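Local coordinates for protein greglin (Schistocerca gregaria, PDB 4GI3) that inhibits serine proteases, including subtilisin, chymotrypsin and neutrophil and pancreatic elastases, with inhibition constants from subnanomolar to tens of nanomolar, but leaves pancreatic trypsin unaffected, at residues I24-Y29 with N46-R51; P31-D36 with T62-E67; F41-N46 with E67-T72. All blocks are in the same frame, centred on the assembly; numbering follows the deposited sequence.

Overall arrangement
Greglin illustrates how a small, disulfide-rich inhibitor divides its labour among a few contacts. Contact 1 is buried and ties the segment that meets the partner protein to the start of helix 47-57, through a disulfide and a doubly used asparagine amide. Contacts 2 and 3 are surface contacts on the antiparallel sheet, their centres about 6 Å apart, and they are joined by the Cys-33–Cys-69 disulfide. Contact 2 pairs neighbouring strands by direct backbone bonds, whereas contact 3 sets an edge strand against a loop through waters and apolar packing. Contact 1 touches both of them, chiefly where Val-50 packs on Val-32, Val-34 and Phe-44.

Contact 1: residues I24-Y29 with N46-R51; sequences ICPLIY and NECEVR. Unlike the reference sequence in segment 24-29: Cys-25 (reference Ser).
The side-chain amide of Asn-46 reaches over to the backbone of 24-29 and engages the carbonyls that flank Leu-27 in sequence. Its main bond runs from Asn-46 ND2 to Ile-28 O, 2.9 Å long and nearly straight at 167°, and lies in the plane of both the carbonyl and the amide. A second, weak bond joins ND2 to Pro-26 O at 3.3 Å. Pro-26 O also receives a hydrogen bond from a water, which donates as well to Glu-49 OE1 and accepts from Asn-46 ND2. The other carboxylate oxygen, Glu-49 OE2, forms a salt bridge with Lys-52. At the far end of the amide, Asn-46 OD1 accepts from Glu-49 N at 3.0 Å, the N-cap bond of the helix. A chi1 of 58°, with CG between the backbone N and the carbonyl carbon, directs the amide toward 24-29; its OD1 and ND2 then serve the helix end and the facing carbonyls respectively, and these demands fix which way the amide is turned.

A covalent tie supports the polar one: Cys-25 SG and Cys-48 SG form a disulfide of 2.1 Å with chi3 -76°. Pro-26 CD rests on Cys-48 SG at 4.0 Å, and Ile-28 CG2 lies 3.7 Å from Asn-46 ND2. An asparagine spanning the carbonyls around one residue resembles the asparagine spacer of Kazal-type inhibitors, consistent with Leu-27 being the P1 residue of the reactive-site loop.

Cys-25 and Pro-26 pair in antiparallel fashion with a strand of the partner protein, forming a sheet that runs across the interface, separate from the three-stranded sheet. Within greglin, helix 47-57 packs against that three-stranded sheet, where Val-50 meets Val-32 and Val-34 of strand 32-36 and Phe-44 of strand 41-44.

Contact 2: residues P31-D36 with T62-E67; sequences PVCVED and TFVPRE
Val-32 and Val-34 gather around the Phe-63 ring on one face of the sheet. Val-32 CG2 comes to the ring edge, 3.7 Å from Phe-63 CE2, while Val-34 CG1 approaches Phe-63 CD2 obliquely at 3.6 Å. The CG of Phe-63 stands beside its backbone N (chi1 -75°), which brings the ring back across the neighbouring strand. On the other face, with Glu-35 and Thr-62, Cys-33 SG meets Val-64 CG2 at 3.6 Å; the same sulfur is bonded to Cys-69, so Val-64 packs against one side of a disulfide. Glu-35 packs through CB against Val-64 CG1, the two side chains nearly at right angles.

Between the two faces runs the backbone pairing. Glu-35 and Thr-62 form an antiparallel hydrogen-bonded pair: Glu-35 N donates to Thr-62 O at 2.9 Å, in the carbonyl plane, and Thr-62 N returns a bond to Glu-35 O at 3.1 Å. Val-34 and Phe-63 are the adjoining non-hydrogen-bonded pair. Val-64 N then binds Cys-33 O at 3.2 Å, the donor standing 35° above the carbonyl plane. Next to this bond the direct strand pairing ends, and a water accepts from Cys-33 N and donates to Val-64 O. At the outer edge the extended Arg-66 carries its guanidinium to Pro-31, where a second water donates to Pro-31 O and accepts weakly from Arg-66 NH1.

The chemistry thus grades from direct to solvent-mediated: regular strand pairing at one end gives way to water bridges at the other, while the Cys-33–Cys-69 disulfide continues the packing of Cys-33 on Val-64 toward the loop after Arg-66.

Contact 3: residues F41-N46 with E67-T72; sequences FYLFVN and EMCKAT
Leu-43 and Thr-72 touch directly and also share a water, in a contact that has no direct hydrogen bonds between its segments. Leu-43 CB lies 3.5 Å from Thr-72 O, a closeness set by the backbone, and the water accepts from Leu-43 N at 3.0 Å and gives a hydrogen to the same Thr-72 O. A second water donates to Phe-41 O at 2.7 Å and accepts from Lys-70 N. Strand 41-44, an outer strand of the sheet within this chain, is in this way joined to the loop through solvent; a little farther along, Leu-43 has a direct backbone bond with Ser-74.

Side chains fill in around these bridges. Met-68 lies alongside Phe-41, pointing the same way, and places its CB over one face of the ring, 3.9 Å from the centroid of Phe-41 and 21° off the normal, a CH-pi contact displaced toward the rim. The methionine chain bends away beyond CB, leaving Met-68 SD oblique to the ring, 5.0 Å from the Phe-41 centroid, a longer Met-aromatic contact. Near the root of the ring, Met-68 O comes to 3.5 Å from Phe-41 CG.

Cys-69 occupies the middle. Its SG, disulfide-bonded to Cys-33 of the adjacent strand, sits 3.5 Å from Tyr-42 C, and its CB faces Leu-43 CD1. Leu-43 extends toward the loop with CG opposite its backbone N (chi1 -169°), setting CD2 3.6 Å from Lys-70 O.

Leu-43 thus packs on the carbonyls of Lys-70 and Thr-72, and a water supplies a hydrogen to the latter. Such a contact relies on shape and dispersion more than on direct polar bonds, and the disulfide to Cys-33 adds a covalent tie to these water-mediated and apolar contacts.

Contact 1: residues I24-Y29 with N46-R51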
loop_
_atom_site.group_PDB
_atom_site.type_symbol
_atom_site.label_atom_id
_atom_site.label_comp_id
_atom_site.label_asym_id
_atom_site.label_seq_id
_atom_site.Cartn_x
_atom_site.Cartn_y
_atom_site.Cartn_z
ATOM N N ILE B 24 4.945 8.260 -10.684
ATOM C CA ILE B 24 4.539 7.419 -9.553
ATOM C C ILE B 24 4.993 5.998 -9.770
ATOM O O ILE B 24 4.864 5.480 -10.882
ATOM C CB ILE B 24 2.986 7.499 -9.331
ATOM C CG1 ILE B 24 2.446 8.952 -9.166
ATOM C CG2 ILE B 24 2.471 6.527 -8.236
ATOM C CD1 ILE B 24 2.834 9.703 -7.891
ATOM N N CYS B 25 5.491 5.362 -8.700
ATOM C CA CYS B 25 5.927 3.963 -8.695
ATOM C C CYS B 25 5.245 3.150 -7.585
ATOM O O CYS B 25 4.867 3.747 -6.581
ATOM C CB CYS B 25 7.446 3.880 -8.592
ATOM S SG CYS B 25 8.294 4.323 -10.132
ATOM N N PRO B 26 5.114 1.797 -7.708
ATOM C CA PRO B 26 4.560 1.020 -6.595
ATOM C C PRO B 26 5.566 0.998 -5.450
ATOM O O PRO B 26 6.767 1.122 -5.697
ATOM C CB PRO B 26 4.377 -0.387 -7.189
ATOM C CG PRO B 26 4.625 -0.248 -8.655
ATOM C CD PRO B 26 5.561 0.901 -8.791
ATOM N N LEU B 27 5.098 0.820 -4.209
ATOM C CA LEU B 27 6.009 0.827 -3.072
ATOM C C LEU B 27 6.477 -0.561 -2.647
ATOM O O LEU B 27 6.461 -0.933 -1.476
ATOM C CB LEU B 27 5.545 1.769 -1.929
ATOM C CG LEU B 27 5.855 3.249 -2.196
ATOM C CD1 LEU B 27 4.979 4.175 -1.343
ATOM C CD2 LEU B 27 7.359 3.541 -1.944
ATOM N N ILE B 28 6.893 -1.346 -3.652
ATOM C CA ILE B 28 7.461 -2.671 -3.442
ATOM C C ILE B 28 8.947 -2.439 -3.177
ATOM O O ILE B 28 9.567 -1.583 -3.816
ATOM C CB ILE B 28 7.213 -3.582 -4.678
ATOM C CG1 ILE B 28 7.877 -4.956 -4.477
ATOM C CG2 ILE B 28 7.644 -2.892 -6.025
ATOM C CD1 ILE B 28 7.161 -6.121 -5.102
ATOM N N TYR B 29 9.502 -3.161 -2.215
ATOM C CA TYR B 29 10.926 -3.035 -1.936
ATOM C C TYR B 29 11.590 -4.229 -2.604
ATOM O O TYR B 29 11.452 -5.361 -2.148
ATOM C CB TYR B 29 11.187 -2.998 -0.415
ATOM C CG TYR B 29 12.655 -2.953 -0.051
ATOM C CD1 TYR B 29 13.403 -1.796 -0.239
ATOM C CD2 TYR B 29 13.285 -4.055 0.529
ATOM C CE1 TYR B 29 14.755 -1.743 0.106
ATOM C CE2 TYR B 29 14.630 -4.007 0.896
ATOM C CZ TYR B 29 15.359 -2.847 0.686
ATOM O OH TYR B 29 16.690 -2.786 1.036
ATOM N N ASN B 46 13.678 -0.050 -6.196
ATOM C CA ASN B 46 13.168 -0.968 -7.218
ATOM C C ASN B 46 13.493 -0.466 -8.620
ATOM O O ASN B 46 13.882 0.700 -8.785
ATOM C CB ASN B 46 11.645 -1.222 -7.059
ATOM C CG ASN B 46 10.788 0.002 -7.121
ATOM O OD1 ASN B 46 10.897 0.836 -8.027
ATOM N ND2 ASN B 46 9.871 0.116 -6.166
ATOM N N GLU B 47 13.260 -1.330 -9.649
ATOM C CA GLU B 47 13.485 -0.989 -11.052
ATOM C C GLU B 47 12.646 0.190 -11.493
ATOM O O GLU B 47 13.144 0.991 -12.263
ATOM C CB GLU B 47 13.174 -2.171 -11.963
ATOM C CG GLU B 47 14.270 -3.200 -12.127
ATOM C CD GLU B 47 13.907 -4.236 -13.178
ATOM O OE1 GLU B 47 13.525 -3.836 -14.303
ATOM O OE2 GLU B 47 13.959 -5.447 -12.862
ATOM N N CYS B 48 11.373 0.322 -11.017
ATOM C CA CYS B 48 10.538 1.464 -11.401
ATOM C C CYS B 48 11.217 2.798 -11.097
ATOM O O CYS B 48 11.174 3.698 -11.928
ATOM C CB CYS B 48 9.147 1.395 -10.770
ATOM S SG CYS B 48 8.013 2.687 -11.357
ATOM N N GLU B 49 11.823 2.925 -9.909
ATOM C CA GLU B 49 12.507 4.160 -9.491
ATOM C C GLU B 49 13.731 4.478 -10.364
ATOM O O GLU B 49 13.944 5.647 -10.696
ATOM C CB GLU B 49 12.865 4.141 -8.005
ATOM C CG GLU B 49 11.655 4.266 -7.069
ATOM C CD GLU B 49 10.777 5.510 -7.120
ATOM O OE1 GLU B 49 9.600 5.404 -6.704
ATOM O OE2 GLU B 49 11.252 6.586 -7.550
ATOM N N VAL B 50 14.483 3.437 -10.782
ATOM C CA VAL B 50 15.648 3.612 -11.672
ATOM C C VAL B 50 15.168 4.205 -12.999
ATOM O O VAL B 50 15.748 5.178 -13.483
ATOM C CB VAL B 50 16.444 2.312 -11.954
ATOM C CG1 VAL B 50 17.746 2.644 -12.674
ATOM C CG2 VAL B 50 16.733 1.519 -10.699
ATOM N N ARG B 51 14.104 3.599 -13.591
ATOM C CA ARG B 51 13.510 4.020 -14.858
ATOM C C ARG B 51 12.984 5.452 -14.814
ATOM O O ARG B 51 13.115 6.181 -15.795
ATOM C CB ARG B 51 12.401 3.058 -15.288
ATOM C CG ARG B 51 12.898 1.691 -15.755
ATOM C CD ARG B 51 11.792 0.874 -16.425
ATOM N NE ARG B 51 10.846 0.289 -15.467
ATOM C CZ ARG B 51 9.630 0.768 -15.207
ATOM N NH1 ARG B 51 9.190 1.857 -15.830
ATOM N NH2 ARG B 51 8.845 0.164 -14.326
HETATM O O HOH W 1 8.953 2.990 -5.166
#

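Contact 2: residues P31-D36 with T62-E67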
loop_
_atom_site.group_PDB
_atom_site.type_symbol
_atom_site.label_atom_id
_atom_site.label_comp_id
_atom_site.label_asym_id
_atom_site.label_seq_id
_atom_site.Cartn_x
_atom_site.Cartn_y
_atom_site.Cartn_z
ATOM N N PRO B 31 15.241 -4.032 -4.085
ATOM C CA PRO B 31 16.378 -3.194 -4.490
ATOM C C PRO B 31 17.242 -3.747 -5.601
ATOM O O PRO B 31 17.400 -4.966 -5.732
ATOM C CB PRO B 31 17.127 -2.924 -3.188
ATOM C CG PRO B 31 16.745 -4.008 -2.304
ATOM C CD PRO B 31 15.359 -4.440 -2.672
ATOM N N VAL B 32 17.750 -2.822 -6.410
ATOM C CA VAL B 32 18.573 -3.088 -7.587
ATOM C C VAL B 32 19.764 -2.130 -7.624
ATOM O O VAL B 32 19.629 -0.926 -7.374
ATOM C CB VAL B 32 17.720 -3.003 -8.876
ATOM C CG1 VAL B 32 16.675 -4.117 -8.915
ATOM C CG2 VAL B 32 17.048 -1.643 -9.022
ATOM N N CYS B 33 20.918 -2.671 -7.984
ATOM C CA CYS B 33 22.154 -1.905 -8.054
ATOM C C CYS B 33 22.443 -1.465 -9.485
ATOM O O CYS B 33 22.352 -2.285 -10.405
ATOM C CB CYS B 33 23.293 -2.734 -7.475
ATOM S SG CYS B 33 24.868 -1.855 -7.377
ATOM N N VAL B 34 22.738 -0.163 -9.682
ATOM C CA VAL B 34 23.054 0.414 -10.992
ATOM C C VAL B 34 24.386 1.161 -10.944
ATOM O O VAL B 34 24.802 1.637 -9.877
ATOM C CB VAL B 34 21.945 1.306 -11.633
ATOM C CG1 VAL B 34 20.627 0.553 -11.810
ATOM C CG2 VAL B 34 21.740 2.616 -10.869
ATOM N N GLU B 35 25.030 1.285 -12.115
ATOM C CA GLU B 35 26.257 2.049 -12.297
ATOM C C GLU B 35 25.912 3.191 -13.213
ATOM O O GLU B 35 25.375 2.970 -14.292
ATOM C CB GLU B 35 27.390 1.198 -12.882
ATOM C CG GLU B 35 28.726 1.935 -12.891
ATOM C CD GLU B 35 29.932 1.171 -13.411
ATOM O OE1 GLU B 35 29.834 -0.060 -13.619
ATOM O OE2 GLU B 35 30.989 1.815 -13.596
ATOM N N ASP B 36 26.188 4.417 -12.753
ATOM C CA ASP B 36 25.950 5.661 -13.462
ATOM C C ASP B 36 27.081 5.885 -14.505
ATOM O O ASP B 36 28.082 5.153 -14.511
ATOM C CB ASP B 36 25.903 6.814 -12.416
ATOM C CG ASP B 36 25.550 8.221 -12.901
ATOM O OD1 ASP B 36 25.116 8.364 -14.078
ATOM O OD2 ASP B 36 25.681 9.177 -12.097
ATOM N N THR B 62 23.395 1.336 -15.957
ATOM C CA THR B 62 23.463 -0.067 -16.328
ATOM C C THR B 62 23.335 -0.874 -15.061
ATOM O O THR B 62 23.956 -0.517 -14.055
ATOM C CB THR B 62 24.739 -0.396 -17.174
ATOM O OG1 THR B 62 24.682 -1.765 -17.550
ATOM C CG2 THR B 62 26.050 -0.161 -16.407
ATOM N N PHE B 63 22.539 -1.966 -15.093
ATOM C CA PHE B 63 22.436 -2.857 -13.937
ATOM C C PHE B 63 23.747 -3.616 -13.783
ATOM O O PHE B 63 24.396 -3.964 -14.775
ATOM C CB PHE B 63 21.283 -3.867 -14.082
ATOM C CG PHE B 63 19.922 -3.253 -13.875
ATOM C CD1 PHE B 63 19.025 -3.147 -14.925
ATOM C CD2 PHE B 63 19.525 -2.806 -12.619
ATOM C CE1 PHE B 63 17.762 -2.575 -14.738
ATOM C CE2 PHE B 63 18.270 -2.214 -12.437
ATOM C CZ PHE B 63 17.409 -2.076 -13.508
ATOM N N VAL B 64 24.134 -3.847 -12.535
ATOM C CA VAL B 64 25.354 -4.548 -12.125
ATOM C C VAL B 64 25.006 -5.443 -10.923
ATOM O O VAL B 64 23.960 -5.192 -10.300
ATOM C CB VAL B 64 26.507 -3.535 -11.793
ATOM C CG1 VAL B 64 26.896 -2.690 -13.005
ATOM C CG2 VAL B 64 26.172 -2.642 -10.595
ATOM N N PRO B 65 25.821 -6.473 -10.554
ATOM C CA PRO B 65 25.485 -7.275 -9.366
ATOM C C PRO B 65 25.409 -6.399 -8.103
ATOM O O PRO B 65 26.080 -5.364 -8.008
ATOM C CB PRO B 65 26.635 -8.295 -9.284
ATOM C CG PRO B 65 27.196 -8.351 -10.668
ATOM C CD PRO B 65 27.084 -6.945 -11.170
ATOM N N ARG B 66 24.521 -6.783 -7.180
ATOM C CA ARG B 66 24.235 -6.094 -5.918
ATOM C C ARG B 66 25.505 -5.727 -5.108
ATOM O O ARG B 66 25.578 -4.628 -4.558
ATOM C CB ARG B 66 23.295 -6.961 -5.080
ATOM C CG ARG B 66 22.552 -6.208 -3.990
ATOM C CD ARG B 66 21.964 -7.208 -3.024
ATOM N NE ARG B 66 21.088 -6.595 -2.026
ATOM C CZ ARG B 66 19.778 -6.431 -2.172
ATOM N NH1 ARG B 66 19.176 -6.794 -3.299
ATOM N NH2 ARG B 66 19.059 -5.897 -1.196
ATOM N N GLU B 67 26.507 -6.631 -5.092
ATOM C CA GLU B 67 27.795 -6.495 -4.392
ATOM C C GLU B 67 28.557 -5.196 -4.691
ATOM O O GLU B 67 29.350 -4.760 -3.855
ATOM C CB GLU B 67 28.687 -7.725 -4.637
ATOM C CG GLU B 67 28.117 -9.035 -4.092
ATOM C CD GLU B 67 26.911 -9.666 -4.779
ATOM O OE1 GLU B 67 26.636 -9.336 -5.957
ATOM O OE2 GLU B 67 26.240 -10.501 -4.130
HETATM O O HOH W 2 19.231 -6.996 -6.153
HETATM O O HOH W 3 21.204 -4.950 -10.010
#

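Contact 3: residues F41-N46 with E67-T72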
loop_
_atom_site.group_PDB
_atom_site.type_symbol
_atom_site.label_atom_id
_atom_site.label_comp_id
_atom_site.label_asym_id
_atom_site.label_seq_id
_atom_site.Cartn_x
_atom_site.Cartn_y
_atom_site.Cartn_z
ATOM N N PHE B 41 28.058 3.881 -7.996
ATOM C CA PHE B 41 27.047 2.850 -7.749
ATOM C C PHE B 41 25.918 3.308 -6.820
ATOM O O PHE B 41 26.181 3.772 -5.710
ATOM C CB PHE B 41 27.685 1.555 -7.242
ATOM C CG PHE B 41 28.739 0.998 -8.170
ATOM C CD1 PHE B 41 30.091 1.213 -7.921
ATOM C CD2 PHE B 41 28.381 0.283 -9.307
ATOM C CE1 PHE B 41 31.068 0.711 -8.790
ATOM C CE2 PHE B 41 29.357 -0.239 -10.160
ATOM C CZ PHE B 41 30.695 -0.012 -9.903
ATOM N N TYR B 42 24.661 3.163 -7.280
ATOM C CA TYR B 42 23.460 3.562 -6.539
ATOM C C TYR B 42 22.487 2.408 -6.394
ATOM O O TYR B 42 22.147 1.771 -7.393
ATOM C CB TYR B 42 22.762 4.742 -7.247
ATOM C CG TYR B 42 23.618 5.987 -7.346
ATOM C CD1 TYR B 42 24.320 6.283 -8.510
ATOM C CD2 TYR B 42 23.735 6.865 -6.271
ATOM C CE1 TYR B 42 25.113 7.426 -8.609
ATOM C CE2 TYR B 42 24.543 8.001 -6.349
ATOM C CZ TYR B 42 25.232 8.277 -7.521
ATOM O OH TYR B 42 26.019 9.405 -7.610
ATOM N N LEU B 43 22.056 2.117 -5.149
ATOM C CA LEU B 43 21.055 1.080 -4.871
ATOM C C LEU B 43 19.683 1.772 -4.837
ATOM O O LEU B 43 19.450 2.645 -4.001
ATOM C CB LEU B 43 21.351 0.342 -3.549
ATOM C CG LEU B 43 20.538 -0.933 -3.267
ATOM C CD1 LEU B 43 21.015 -2.106 -4.112
ATOM C CD2 LEU B 43 20.623 -1.325 -1.803
ATOM N N PHE B 44 18.822 1.467 -5.807
ATOM C CA PHE B 44 17.489 2.060 -5.880
ATOM C C PHE B 44 16.492 1.101 -5.228
ATOM O O PHE B 44 16.731 -0.098 -5.210
ATOM C CB PHE B 44 17.101 2.345 -7.340
ATOM C CG PHE B 44 17.650 3.618 -7.934
ATOM C CD1 PHE B 44 18.951 3.673 -8.428
ATOM C CD2 PHE B 44 16.863 4.760 -8.022
ATOM C CE1 PHE B 44 19.454 4.850 -8.990
ATOM C CE2 PHE B 44 17.362 5.931 -8.600
ATOM C CZ PHE B 44 18.654 5.964 -9.090
ATOM N N VAL B 45 15.384 1.625 -4.660
ATOM C CA VAL B 45 14.394 0.777 -3.986
ATOM C C VAL B 45 13.757 -0.310 -4.884
ATOM O O VAL B 45 13.386 -1.361 -4.381
ATOM C CB VAL B 45 13.351 1.590 -3.187
ATOM C CG1 VAL B 45 14.024 2.307 -2.014
ATOM C CG2 VAL B 45 12.649 2.590 -4.081
ATOM N N ASN B 46 13.678 -0.050 -6.196
ATOM C CA ASN B 46 13.168 -0.968 -7.218
ATOM C C ASN B 46 13.493 -0.466 -8.620
ATOM O O ASN B 46 13.882 0.700 -8.785
ATOM C CB ASN B 46 11.645 -1.222 -7.059
ATOM C CG ASN B 46 10.788 0.002 -7.121
ATOM O OD1 ASN B 46 10.897 0.836 -8.027
ATOM N ND2 ASN B 46 9.871 0.116 -6.166
ATOM N N GLU B 67 26.507 -6.631 -5.092
ATOM C CA GLU B 67 27.795 -6.495 -4.392
ATOM C C GLU B 67 28.557 -5.196 -4.691
ATOM O O GLU B 67 29.350 -4.760 -3.855
ATOM C CB GLU B 67 28.687 -7.725 -4.637
ATOM C CG GLU B 67 28.117 -9.035 -4.092
ATOM C CD GLU B 67 26.911 -9.666 -4.779
ATOM O OE1 GLU B 67 26.636 -9.336 -5.957
ATOM O OE2 GLU B 67 26.240 -10.501 -4.130
ATOM N N MET B 68 28.310 -4.571 -5.860
ATOM C CA MET B 68 28.945 -3.311 -6.263
ATOM C C MET B 68 28.416 -2.125 -5.449
ATOM O O MET B 68 29.062 -1.081 -5.401
ATOM C CB MET B 68 28.700 -3.024 -7.759
ATOM C CG MET B 68 29.129 -4.127 -8.695
ATOM S SD MET B 68 30.913 -4.362 -8.743
ATOM C CE MET B 68 31.002 -6.116 -8.277
ATOM N N CYS B 69 27.201 -2.267 -4.882
ATOM C CA CYS B 69 26.490 -1.236 -4.123
ATOM C C CYS B 69 26.686 -1.337 -2.619
ATOM O O CYS B 69 26.995 -2.413 -2.080
ATOM C CB CYS B 69 25.001 -1.261 -4.467
ATOM S SG CYS B 69 24.572 -0.395 -5.993
ATOM N N LYS B 70 26.394 -0.205 -1.936
ATOM C CA LYS B 70 26.349 -0.107 -0.475
ATOM C C LYS B 70 25.022 -0.788 -0.076
ATOM O O LYS B 70 24.112 -0.868 -0.916
ATOM C CB LYS B 70 26.337 1.370 -0.043
ATOM C CG LYS B 70 27.643 2.104 -0.321
ATOM C CD LYS B 70 27.521 3.594 -0.033
ATOM C CE LYS B 70 28.867 4.282 -0.045
ATOM N NZ LYS B 70 28.771 5.707 0.380
ATOM N N ALA B 71 24.907 -1.286 1.176
ATOM C CA ALA B 71 23.704 -1.980 1.659
ATOM C C ALA B 71 22.454 -1.094 1.827
ATOM O O ALA B 71 21.364 -1.626 2.043
ATOM C CB ALA B 71 24.009 -2.730 2.949
ATOM N N THR B 72 22.609 0.237 1.695
ATOM C CA THR B 72 21.544 1.235 1.820
ATOM C C THR B 72 21.172 1.837 0.463
ATOM O O THR B 72 21.999 1.885 -0.455
ATOM C CB THR B 72 21.930 2.350 2.822
ATOM O OG1 THR B 72 23.151 2.968 2.412
ATOM C CG2 THR B 72 22.028 1.853 4.258
HETATM O O HOH W 4 25.660 2.050 -3.648
HETATM O O HOH W 5 23.134 3.186 -2.560
#